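Local structure of ribonucleoside-diphosphate reductase (Pseudomonas aeruginosa, 5IM3) at residues A[405-414]-A[505-513]; A[512-520]-A[566-576]. The protein probably catalyses the reduction of ribonucleoside diphosphates to deoxyribonucleotides with thioredoxin as reductant, supplying DNA precursors under allosteric control by nucleotides such as dATP. All coordinates share one frame; numbering follows the deposited sequence.

Contact 1 (A[405-414]-A[505-513]). With DTP (2'-deoxyadenosine 5'-triphosphate), chain G.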
loop_
_atom_site.group_PDB
_atom_site.type_symbol
_atom_site.label_atom_id
_atom_site.label_comp_id
_atom_site.label_asym_id
_atom_site.label_seq_id
_atom_site.Cartn_x
_atom_site.Cartn_y
_atom_site.Cartn_z
ATOM N N ASP A 405 27.715 -22.006 -20.430
ATOM C CA ASP A 405 26.615 -21.983 -21.388
ATOM C C ASP A 405 25.757 -23.232 -21.194
ATOM O O ASP A 405 26.163 -24.338 -21.569
ATOM C CB ASP A 405 27.152 -21.908 -22.814
ATOM C CG ASP A 405 26.120 -22.325 -23.845
ATOM O OD1 ASP A 405 24.929 -21.999 -23.659
ATOM O OD2 ASP A 405 26.498 -22.985 -24.837
ATOM N N TRP A 406 24.567 -23.057 -20.625
ATOM C CA TRP A 406 23.657 -24.164 -20.361
ATOM C C TRP A 406 22.553 -24.290 -21.400
ATOM O O TRP A 406 21.705 -25.180 -21.280
ATOM C CB TRP A 406 23.055 -24.012 -18.963
ATOM C CG TRP A 406 24.004 -24.493 -17.926
ATOM C CD1 TRP A 406 25.011 -23.781 -17.337
ATOM C CD2 TRP A 406 24.076 -25.814 -17.382
ATOM N NE1 TRP A 406 25.696 -24.576 -16.452
ATOM C CE2 TRP A 406 25.142 -25.828 -16.460
ATOM C CE3 TRP A 406 23.341 -26.985 -17.581
ATOM C CZ2 TRP A 406 25.487 -26.968 -15.738
ATOM C CZ3 TRP A 406 23.686 -28.114 -16.863
ATOM C CH2 TRP A 406 24.747 -28.098 -15.952
ATOM N N THR A 407 22.564 -23.449 -22.429
ATOM C CA THR A 407 21.512 -23.481 -23.439
ATOM C C THR A 407 21.329 -24.843 -24.101
ATOM O O THR A 407 20.173 -25.214 -24.362
ATOM C CB THR A 407 21.803 -22.406 -24.492
ATOM O OG1 THR A 407 21.718 -21.111 -23.883
ATOM C CG2 THR A 407 20.822 -22.484 -25.658
ATOM N N PRO A 408 22.375 -25.616 -24.412
ATOM C CA PRO A 408 22.153 -26.868 -25.160
ATOM C C PRO A 408 21.341 -27.912 -24.407
ATOM O O PRO A 408 20.813 -28.833 -25.044
ATOM C CB PRO A 408 23.578 -27.373 -25.442
ATOM C CG PRO A 408 24.456 -26.173 -25.302
ATOM C CD PRO A 408 23.811 -25.330 -24.241
ATOM N N VAL A 409 21.219 -27.801 -23.088
ATOM C CA VAL A 409 20.601 -28.848 -22.278
ATOM C C VAL A 409 19.083 -28.745 -22.392
ATOM O O VAL A 409 18.505 -27.673 -22.189
ATOM C CB VAL A 409 21.069 -28.740 -20.817
ATOM C CG1 VAL A 409 20.362 -29.757 -19.934
ATOM C CG2 VAL A 409 22.579 -28.930 -20.739
ATOM N N ARG A 410 18.435 -29.872 -22.691
ATOM C CA ARG A 410 17.016 -29.876 -23.032
ATOM C C ARG A 410 16.150 -29.489 -21.836
ATOM O O ARG A 410 16.497 -29.727 -20.677
ATOM C CB ARG A 410 16.601 -31.246 -23.566
ATOM C CG ARG A 410 16.765 -32.394 -22.587
ATOM C CD ARG A 410 16.530 -33.731 -23.279
ATOM N NE ARG A 410 17.520 -33.977 -24.323
ATOM C CZ ARG A 410 17.657 -35.123 -24.981
ATOM N NH1 ARG A 410 16.860 -36.151 -24.714
ATOM N NH2 ARG A 410 18.597 -35.243 -25.906
ATOM N N ALA A 411 14.994 -28.901 -22.140
ATOM C CA ALA A 411 14.185 -28.209 -21.153
ATOM C C ALA A 411 13.102 -29.121 -20.578
ATOM O O ALA A 411 12.934 -30.272 -20.984
ATOM C CB ALA A 411 13.557 -26.963 -21.777
ATOM N N LEU A 412 12.354 -28.584 -19.614
ATOM C CA LEU A 412 11.226 -29.298 -19.032
ATOM C C LEU A 412 10.308 -29.818 -20.128
ATOM O O LEU A 412 9.980 -29.097 -21.074
ATOM C CB LEU A 412 10.448 -28.379 -18.085
ATOM C CG LEU A 412 9.174 -28.969 -17.465
ATOM C CD1 LEU A 412 9.510 -30.077 -16.474
ATOM C CD2 LEU A 412 8.338 -27.885 -16.801
ATOM N N GLY A 413 9.903 -31.081 -19.995
ATOM C CA GLY A 413 8.976 -31.698 -20.918
ATOM C C GLY A 413 9.612 -32.411 -22.090
ATOM O O GLY A 413 8.895 -33.069 -22.852
ATOM N N SER A 414 10.928 -32.306 -22.262
ATOM C CA SER A 414 11.602 -32.971 -23.365
ATOM C C SER A 414 11.655 -34.479 -23.134
ATOM O O SER A 414 11.746 -34.952 -21.998
ATOM C CB SER A 414 13.023 -32.436 -23.530
ATOM O OG SER A 414 13.047 -31.022 -23.524
ATOM N N SER A 505 12.390 -26.282 -26.662
ATOM C CA SER A 505 13.476 -27.022 -26.029
ATOM C C SER A 505 14.608 -27.235 -27.031
ATOM O O SER A 505 14.352 -27.566 -28.191
ATOM C CB SER A 505 12.998 -28.374 -25.518
ATOM O OG SER A 505 14.089 -29.115 -24.994
ATOM N N PRO A 506 15.868 -27.053 -26.629
ATOM C CA PRO A 506 16.962 -27.184 -27.606
ATOM C C PRO A 506 17.026 -28.548 -28.269
ATOM O O PRO A 506 17.512 -28.645 -29.401
ATOM C CB PRO A 506 18.218 -26.899 -26.768
ATOM C CG PRO A 506 17.811 -27.131 -25.364
ATOM C CD PRO A 506 16.370 -26.742 -25.282
ATOM N N SER A 507 16.544 -29.607 -27.610
ATOM C CA SER A 507 16.582 -30.936 -28.216
ATOM C C SER A 507 15.703 -31.031 -29.457
ATOM O O SER A 507 15.958 -31.881 -30.315
ATOM C CB SER A 507 16.163 -31.997 -27.197
ATOM O OG SER A 507 14.913 -31.686 -26.613
ATOM N N ASP A 508 14.678 -30.189 -29.571
ATOM C CA ASP A 508 13.894 -30.113 -30.796
ATOM C C ASP A 508 14.485 -29.156 -31.822
ATOM O O ASP A 508 14.142 -29.251 -33.006
ATOM C CB ASP A 508 12.461 -29.677 -30.483
ATOM C CG ASP A 508 11.686 -30.725 -29.707
ATOM O OD1 ASP A 508 11.672 -31.902 -30.133
ATOM O OD2 ASP A 508 11.095 -30.373 -28.665
ATOM N N VAL A 509 15.359 -28.245 -31.404
ATOM C CA VAL A 509 15.947 -27.256 -32.300
ATOM C C VAL A 509 17.447 -27.192 -32.027
ATOM O O VAL A 509 17.974 -26.123 -31.692
ATOM C CB VAL A 509 15.274 -25.885 -32.121
ATOM C CG1 VAL A 509 13.824 -25.942 -32.608
ATOM C CG2 VAL A 509 15.321 -25.434 -30.658
ATOM N N PRO A 510 18.179 -28.301 -32.178
ATOM C CA PRO A 510 19.574 -28.334 -31.707
ATOM C C PRO A 510 20.520 -27.432 -32.479
ATOM O O PRO A 510 21.646 -27.219 -32.014
ATOM C CB PRO A 510 19.963 -29.811 -31.872
ATOM C CG PRO A 510 19.033 -30.344 -32.919
ATOM C CD PRO A 510 17.747 -29.595 -32.741
ATOM N N ASP A 511 20.107 -26.889 -33.621
ATOM C CA ASP A 511 20.989 -26.072 -34.443
ATOM C C ASP A 511 20.900 -24.582 -34.134
ATOM O O ASP A 511 21.775 -23.828 -34.568
ATOM C CB ASP A 511 20.692 -26.312 -35.932
ATOM C CG ASP A 511 19.215 -26.176 -36.266
ATOM O OD1 ASP A 511 18.373 -26.607 -35.450
ATOM O OD2 ASP A 511 18.895 -25.641 -37.349
ATOM N N LEU A 512 19.891 -24.143 -33.374
ATOM C CA LEU A 512 19.687 -22.711 -33.153
ATOM C C LEU A 512 20.817 -22.096 -32.339
ATOM O O LEU A 512 21.309 -21.010 -32.665
ATOM C CB LEU A 512 18.351 -22.467 -32.446
ATOM C CG LEU A 512 17.059 -22.512 -33.264
ATOM C CD1 LEU A 512 15.889 -22.079 -32.390
ATOM C CD2 LEU A 512 17.139 -21.635 -34.509
ATOM N N HIS A 513 21.219 -22.759 -31.256
ATOM C CA HIS A 513 22.195 -22.170 -30.347
ATOM C C HIS A 513 23.488 -21.800 -31.071
ATOM O O HIS A 513 24.103 -20.772 -30.767
ATOM C CB HIS A 513 22.474 -23.137 -29.197
ATOM C CG HIS A 513 23.417 -22.599 -28.167
ATOM N ND1 HIS A 513 23.266 -21.354 -27.593
ATOM C CD2 HIS A 513 24.522 -23.141 -27.606
ATOM C CE1 HIS A 513 24.237 -21.155 -26.721
ATOM N NE2 HIS A 513 25.014 -22.223 -26.710
HETATM P PG DTP G . 19.337 -39.053 -26.600
HETATM O O1G DTP G . 17.990 -39.077 -25.962
HETATM O O2G DTP G . 19.304 -39.385 -28.093
HETATM O O3G DTP G . 20.030 -37.700 -26.437
HETATM P PB DTP G . 21.606 -39.877 -25.026
HETATM O O1B DTP G . 22.330 -38.687 -25.507
HETATM O O2B DTP G . 22.504 -41.113 -25.062
HETATM O O3B DTP G . 20.320 -40.116 -25.936
HETATM P PA DTP G . 21.687 -38.651 -22.487
HETATM O O1A DTP G . 22.713 -37.949 -23.239
HETATM O O2A DTP G . 22.358 -39.395 -21.356
HETATM O O3A DTP G . 21.084 -39.679 -23.534
HETATM O "O5'" DTP G . 20.641 -37.616 -21.921
HETATM C "C5'" DTP G . 20.098 -36.552 -22.731
HETATM C "C4'" DTP G . 19.456 -35.516 -21.843
HETATM O "O4'" DTP G . 18.555 -36.167 -20.921
HETATM C "C3'" DTP G . 20.418 -34.679 -20.999
HETATM O "O3'" DTP G . 19.997 -33.316 -20.969
HETATM C "C2'" DTP G . 20.313 -35.308 -19.616
HETATM C "C1'" DTP G . 18.888 -35.832 -19.584
HETATM N N9 DTP G . 18.715 -37.024 -18.766
HETATM C C8 DTP G . 19.005 -38.309 -19.140
HETATM N N7 DTP G . 18.813 -39.197 -18.196
HETATM C C5 DTP G . 18.352 -38.445 -17.126
HETATM C C6 DTP G . 17.951 -38.795 -15.824
HETATM N N6 DTP G . 17.952 -40.046 -15.358
HETATM N N1 DTP G . 17.533 -37.803 -15.008
HETATM C C2 DTP G . 17.518 -36.550 -15.474
HETATM N N3 DTP G . 17.876 -36.099 -16.679
HETATM C C4 DTP G . 18.286 -37.104 -17.464
#

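Contact 2 (A[512-520]-A[566-576])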
loop_
_atom_site.group_PDB
_atom_site.type_symbol
_atom_site.label_atom_id
_atom_site.label_comp_id
_atom_site.label_asym_id
_atom_site.label_seq_id
_atom_site.Cartn_x
_atom_site.Cartn_y
_atom_site.Cartn_z
ATOM N N LEU A 512 19.891 -24.143 -33.374
ATOM C CA LEU A 512 19.687 -22.711 -33.153
ATOM C C LEU A 512 20.817 -22.096 -32.339
ATOM O O LEU A 512 21.309 -21.010 -32.665
ATOM C CB LEU A 512 18.351 -22.467 -32.446
ATOM C CG LEU A 512 17.059 -22.512 -33.264
ATOM C CD1 LEU A 512 15.889 -22.079 -32.390
ATOM C CD2 LEU A 512 17.139 -21.635 -34.509
ATOM N N HIS A 513 21.219 -22.759 -31.256
ATOM C CA HIS A 513 22.195 -22.170 -30.347
ATOM C C HIS A 513 23.488 -21.800 -31.071
ATOM O O HIS A 513 24.103 -20.772 -30.767
ATOM C CB HIS A 513 22.474 -23.137 -29.197
ATOM C CG HIS A 513 23.417 -22.599 -28.167
ATOM N ND1 HIS A 513 23.266 -21.354 -27.593
ATOM C CD2 HIS A 513 24.522 -23.141 -27.606
ATOM C CE1 HIS A 513 24.237 -21.155 -26.721
ATOM N NE2 HIS A 513 25.014 -22.223 -26.710
ATOM N N ASP A 514 23.914 -22.621 -32.035
ATOM C CA ASP A 514 25.146 -22.342 -32.766
ATOM C C ASP A 514 24.955 -21.349 -33.904
ATOM O O ASP A 514 25.942 -20.774 -34.374
ATOM C CB ASP A 514 25.739 -23.639 -33.327
ATOM C CG ASP A 514 26.437 -24.470 -32.271
ATOM O OD1 ASP A 514 26.764 -23.927 -31.197
ATOM O OD2 ASP A 514 26.673 -25.668 -32.519
ATOM N N LEU A 515 23.728 -21.144 -34.370
ATOM C CA LEU A 515 23.482 -20.151 -35.401
ATOM C C LEU A 515 23.402 -18.751 -34.789
ATOM O O LEU A 515 23.176 -18.579 -33.588
ATOM C CB LEU A 515 22.192 -20.468 -36.158
ATOM C CG LEU A 515 22.154 -21.766 -36.973
ATOM C CD1 LEU A 515 20.753 -21.996 -37.527
ATOM C CD2 LEU A 515 23.174 -21.751 -38.098
ATOM N N TYR A 516 23.595 -17.744 -35.637
ATOM C CA TYR A 516 23.510 -16.353 -35.208
ATOM C C TYR A 516 23.264 -15.481 -36.430
ATOM O O TYR A 516 23.420 -15.919 -37.573
ATOM C CB TYR A 516 24.780 -15.915 -34.466
ATOM C CG TYR A 516 26.060 -16.104 -35.255
ATOM C CD1 TYR A 516 26.514 -15.121 -36.127
ATOM C CD2 TYR A 516 26.816 -17.261 -35.121
ATOM C CE1 TYR A 516 27.686 -15.287 -36.845
ATOM C CE2 TYR A 516 27.988 -17.438 -35.835
ATOM C CZ TYR A 516 28.418 -16.448 -36.695
ATOM O OH TYR A 516 29.584 -16.618 -37.408
ATOM N N GLY A 517 22.872 -14.232 -36.172
ATOM C CA GLY A 517 22.633 -13.285 -37.245
ATOM C C GLY A 517 21.439 -13.675 -38.100
ATOM O O GLY A 517 20.452 -14.240 -37.624
ATOM N N LYS A 518 21.538 -13.363 -39.396
ATOM C CA LYS A 518 20.464 -13.694 -40.328
ATOM C C LYS A 518 20.182 -15.189 -40.346
ATOM O O LYS A 518 19.021 -15.611 -40.409
ATOM C CB LYS A 518 20.822 -13.212 -41.734
ATOM C CG LYS A 518 20.469 -11.764 -42.014
ATOM C CD LYS A 518 20.551 -11.462 -43.502
ATOM C CE LYS A 518 19.931 -10.115 -43.828
ATOM N NZ LYS A 518 20.584 -9.009 -43.080
ATOM N N ALA A 519 21.234 -16.008 -40.304
ATOM C CA ALA A 519 21.048 -17.455 -40.321
ATOM C C ALA A 519 20.149 -17.908 -39.177
ATOM O O ALA A 519 19.270 -18.755 -39.369
ATOM C CB ALA A 519 22.403 -18.157 -40.254
ATOM N N PHE A 520 20.352 -17.354 -37.980
ATOM C CA PHE A 520 19.507 -17.728 -36.850
ATOM C C PHE A 520 18.065 -17.295 -37.071
ATOM O O PHE A 520 17.134 -18.066 -36.816
ATOM C CB PHE A 520 20.043 -17.120 -35.555
ATOM C CG PHE A 520 19.077 -17.212 -34.403
ATOM C CD1 PHE A 520 19.058 -18.331 -33.586
ATOM C CD2 PHE A 520 18.180 -16.187 -34.143
ATOM C CE1 PHE A 520 18.167 -18.420 -32.530
ATOM C CE2 PHE A 520 17.290 -16.275 -33.091
ATOM C CZ PHE A 520 17.285 -17.394 -32.283
ATOM N N LYS A 566 23.821 -11.961 -27.858
ATOM C CA LYS A 566 24.501 -13.077 -28.502
ATOM C C LYS A 566 25.051 -12.699 -29.873
ATOM O O LYS A 566 26.160 -13.108 -30.235
ATOM C CB LYS A 566 23.523 -14.252 -28.608
ATOM C CG LYS A 566 23.839 -15.300 -29.664
ATOM C CD LYS A 566 22.713 -16.308 -29.754
ATOM C CE LYS A 566 22.988 -17.351 -30.817
ATOM N NZ LYS A 566 21.752 -18.104 -31.171
ATOM N N ASP A 567 24.296 -11.933 -30.648
ATOM C CA ASP A 567 24.619 -11.737 -32.056
ATOM C C ASP A 567 25.787 -10.778 -32.272
ATOM O O ASP A 567 26.662 -11.071 -33.101
ATOM C CB ASP A 567 23.372 -11.267 -32.804
ATOM C CG ASP A 567 22.356 -12.387 -32.986
ATOM O OD1 ASP A 567 22.774 -13.527 -33.279
ATOM O OD2 ASP A 567 21.144 -12.135 -32.824
ATOM N N PRO A 568 25.862 -9.636 -31.580
ATOM C CA PRO A 568 27.083 -8.822 -31.698
ATOM C C PRO A 568 28.329 -9.543 -31.202
ATOM O O PRO A 568 29.412 -9.338 -31.763
ATOM C CB PRO A 568 26.767 -7.569 -30.863
ATOM C CG PRO A 568 25.584 -7.917 -30.038
ATOM C CD PRO A 568 24.813 -8.936 -30.818
ATOM N N CYS A 569 28.210 -10.393 -30.177
ATOM C CA CYS A 569 29.363 -11.168 -29.726
ATOM C C CYS A 569 29.853 -12.131 -30.800
ATOM O O CYS A 569 31.050 -12.430 -30.862
ATOM C CB CYS A 569 29.023 -11.952 -28.457
ATOM S SG CYS A 569 28.754 -10.951 -26.985
ATOM N N ASN A 570 28.952 -12.638 -31.641
ATOM C CA ASN A 570 29.335 -13.625 -32.645
ATOM C C ASN A 570 29.684 -12.987 -33.983
ATOM O O ASN A 570 30.673 -13.376 -34.612
ATOM C CB ASN A 570 28.213 -14.650 -32.845
ATOM C CG ASN A 570 28.290 -15.799 -31.860
ATOM O OD1 ASN A 570 29.069 -16.734 -32.043
ATOM N ND2 ASN A 570 27.478 -15.739 -30.812
ATOM N N LEU A 571 28.885 -12.016 -34.431
ATOM C CA LEU A 571 29.138 -11.381 -35.719
ATOM C C LEU A 571 30.445 -10.601 -35.719
ATOM O O LEU A 571 31.065 -10.437 -36.775
ATOM C CB LEU A 571 27.973 -10.460 -36.082
ATOM C CG LEU A 571 26.676 -11.174 -36.467
ATOM C CD1 LEU A 571 25.504 -10.212 -36.465
ATOM C CD2 LEU A 571 26.825 -11.822 -37.831
ATOM N N ARG A 572 30.881 -10.119 -34.558
ATOM C CA ARG A 572 32.114 -9.353 -34.453
ATOM C C ARG A 572 33.274 -10.176 -33.910
ATOM O O ARG A 572 34.383 -9.649 -33.780
ATOM C CB ARG A 572 31.894 -8.125 -33.566
ATOM C CG ARG A 572 30.741 -7.243 -34.024
ATOM C CD ARG A 572 30.728 -5.915 -33.282
ATOM N NE ARG A 572 31.981 -5.191 -33.451
ATOM C CZ ARG A 572 32.322 -4.106 -32.765
ATOM N NH1 ARG A 572 31.497 -3.610 -31.854
ATOM N NH2 ARG A 572 33.490 -3.517 -32.993
ATOM N N SER A 573 33.048 -11.447 -33.597
ATOM C CA SER A 573 34.128 -12.299 -33.122
ATOM C C SER A 573 35.112 -12.556 -34.260
ATOM O O SER A 573 34.689 -12.932 -35.360
ATOM C CB SER A 573 33.575 -13.618 -32.592
ATOM O OG SER A 573 34.621 -14.493 -32.208
ATOM N N PRO A 574 36.417 -12.358 -34.054
ATOM C CA PRO A 574 37.380 -12.669 -35.124
ATOM C C PRO A 574 37.510 -14.153 -35.425
ATOM O O PRO A 574 38.135 -14.505 -36.436
ATOM C CB PRO A 574 38.702 -12.101 -34.587
ATOM C CG PRO A 574 38.310 -11.127 -33.528
ATOM C CD PRO A 574 37.065 -11.680 -32.919
ATOM N N GLN A 575 36.946 -15.028 -34.594
ATOM C CA GLN A 575 37.137 -16.468 -34.718
ATOM C C GLN A 575 35.879 -17.184 -35.206
ATOM O O GLN A 575 35.646 -18.343 -34.858
ATOM C CB GLN A 575 37.592 -17.043 -33.377
ATOM C CG GLN A 575 38.985 -16.588 -32.951
ATOM C CD GLN A 575 40.074 -17.172 -33.832
ATOM O OE1 GLN A 575 40.420 -16.608 -34.869
ATOM N NE2 GLN A 575 40.614 -18.313 -33.426
ATOM N N GLN A 576 35.059 -16.510 -36.019
ATOM C CA GLN A 576 33.836 -17.122 -36.527
ATOM C C GLN A 576 34.112 -18.326 -37.413
ATOM O O GLN A 576 33.230 -19.174 -37.580
ATOM C CB GLN A 576 33.020 -16.103 -37.322
ATOM C CG GLN A 576 32.511 -14.939 -36.506
ATOM C CD GLN A 576 31.986 -13.808 -37.372
ATOM O OE1 GLN A 576 31.066 -13.994 -38.169
ATOM N NE2 GLN A 576 32.573 -12.627 -37.221
#

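Contact 1 (A[405-414]-A[505-513])
Arg410 and Ala411 lie against Pro506 and Ser505, with 5.3 Å between the CA atoms of Arg410 and Pro506. Apart from Asp405, which ends strand 401-405, both segments are loop and turn: a type I turn spans Trp406 to Val409 and a type II turn Ala411 to Ser414, while a type I turn from Val509 to Leu512 folds the second segment. The ring of Pro506 enters the concave side of the first loop, where its CG lies 3.2 Å from Thr407 O and near the carbonyl oxygens of Pro408 and Val409.

At one end, His513 NE2 donates to Asp405 OD2 at 2.5 Å. OD2 is met on its syn side, but the carboxylate and ring planes are 38° apart. Asp405 OD1 takes Thr407 N in an Asx turn, and Thr407 CB sits over a face of the imidazole, 3.7 Å from its centroid, a CH-pi contact. His513 ND1 is hydrogen-bonded to Glu455, so bonds at both nitrogens fix the ring's rotation.

At the other end, three serine hydroxyls gather: Ser505 OG is 2.6 Å from Ser414 OG and bonds Ser507 OG, while Ser414 OG donates to Ala411 O. Ser507 CB lies over one guanidinium face of Arg410 and the nucleotide sugar over the opposite one. A bend at chi3 (63°) turns that guanidinium to the triphosphate, where NH2 bonds O3G of dATP at 2.9 Å; Asp380 holds NE. Lys397 and Val440 of the second subunit complete this dATP pocket, a position between subunits consistent with the substrate-specificity site of class I reductases.

Contact 2 (A[512-520]-A[566-576])
Tyr516, near the start of helix 517-532, projects onto helix 566-571, and its side chain can be followed outward atom by atom. CB starts 3.3 Å from Asp567 OD1. With chi1 at 56°, CG is placed between the backbone N and the carbonyl carbon, which lays the ring alongside the helix. One ring face then receives Asn570 CB, 3.7 Å from the centroid, a CH-pi contact. The Asn570 amide is nearly parallel to the ring, the planes being 17° apart; its ND2 is tied back to Lys566 O and its OD1 accepts from Val581 N, so both ends of the amide are held. Farther out, CE1 meets Leu571 CD2 at 3.7 Å, the methyl lying in the ring plane at the edge. At the tip, Tyr516 OH donates to Gln576 OE1 at 3.1 Å. Gln576 NE2 in turn donates to Ser573 O.

The backbone beside the tyrosine is gripped as well. Gly517 N points at Asp567 OD1 with an N-H...O angle of 170°, although it comes from above the carboxylate plane; Asp489 N holds the other oxygen, OD2. The extended chain of Lys566 carries NZ to Leu515 O, 2.8 Å away, with a weak bond to Leu512 O and a salt bridge to Glu455. The Glu455 carboxylate probably offsets the charge of this ammonium, which lies beside the Phe520 ring.

The contact joins the start of helix 517-532 to helix 566-571, which directly follows barrel strand 562-565. Trp486 of strand 482-487 packs on Lys566 and Asn570, while Leu731 of helix 724-735 touches Leu571.

How the contacts relate
Contact 1 and contact 2 are consecutive along the chain and share Leu512 and His513, their centres lying about 17 Å apart. Glu455 couples them: one carboxylate oxygen is hydrogen-bonded to His513 ND1 and the other pairs with the ammonium of Lys566, so a single acid serves both interfaces. His513 ND1 and Lys566 NZ are 5.1 Å apart, a separation that Glu455 bridges. The nucleotide belongs to contact 1, through Arg410; the side chain of His513 is about 13 Å from the bound dATP. Between the side chains of His513 and Arg410 the distance is about 11 Å. Segment 505-513 therefore leads from the dATP site to the barrel helices packed in contact 2.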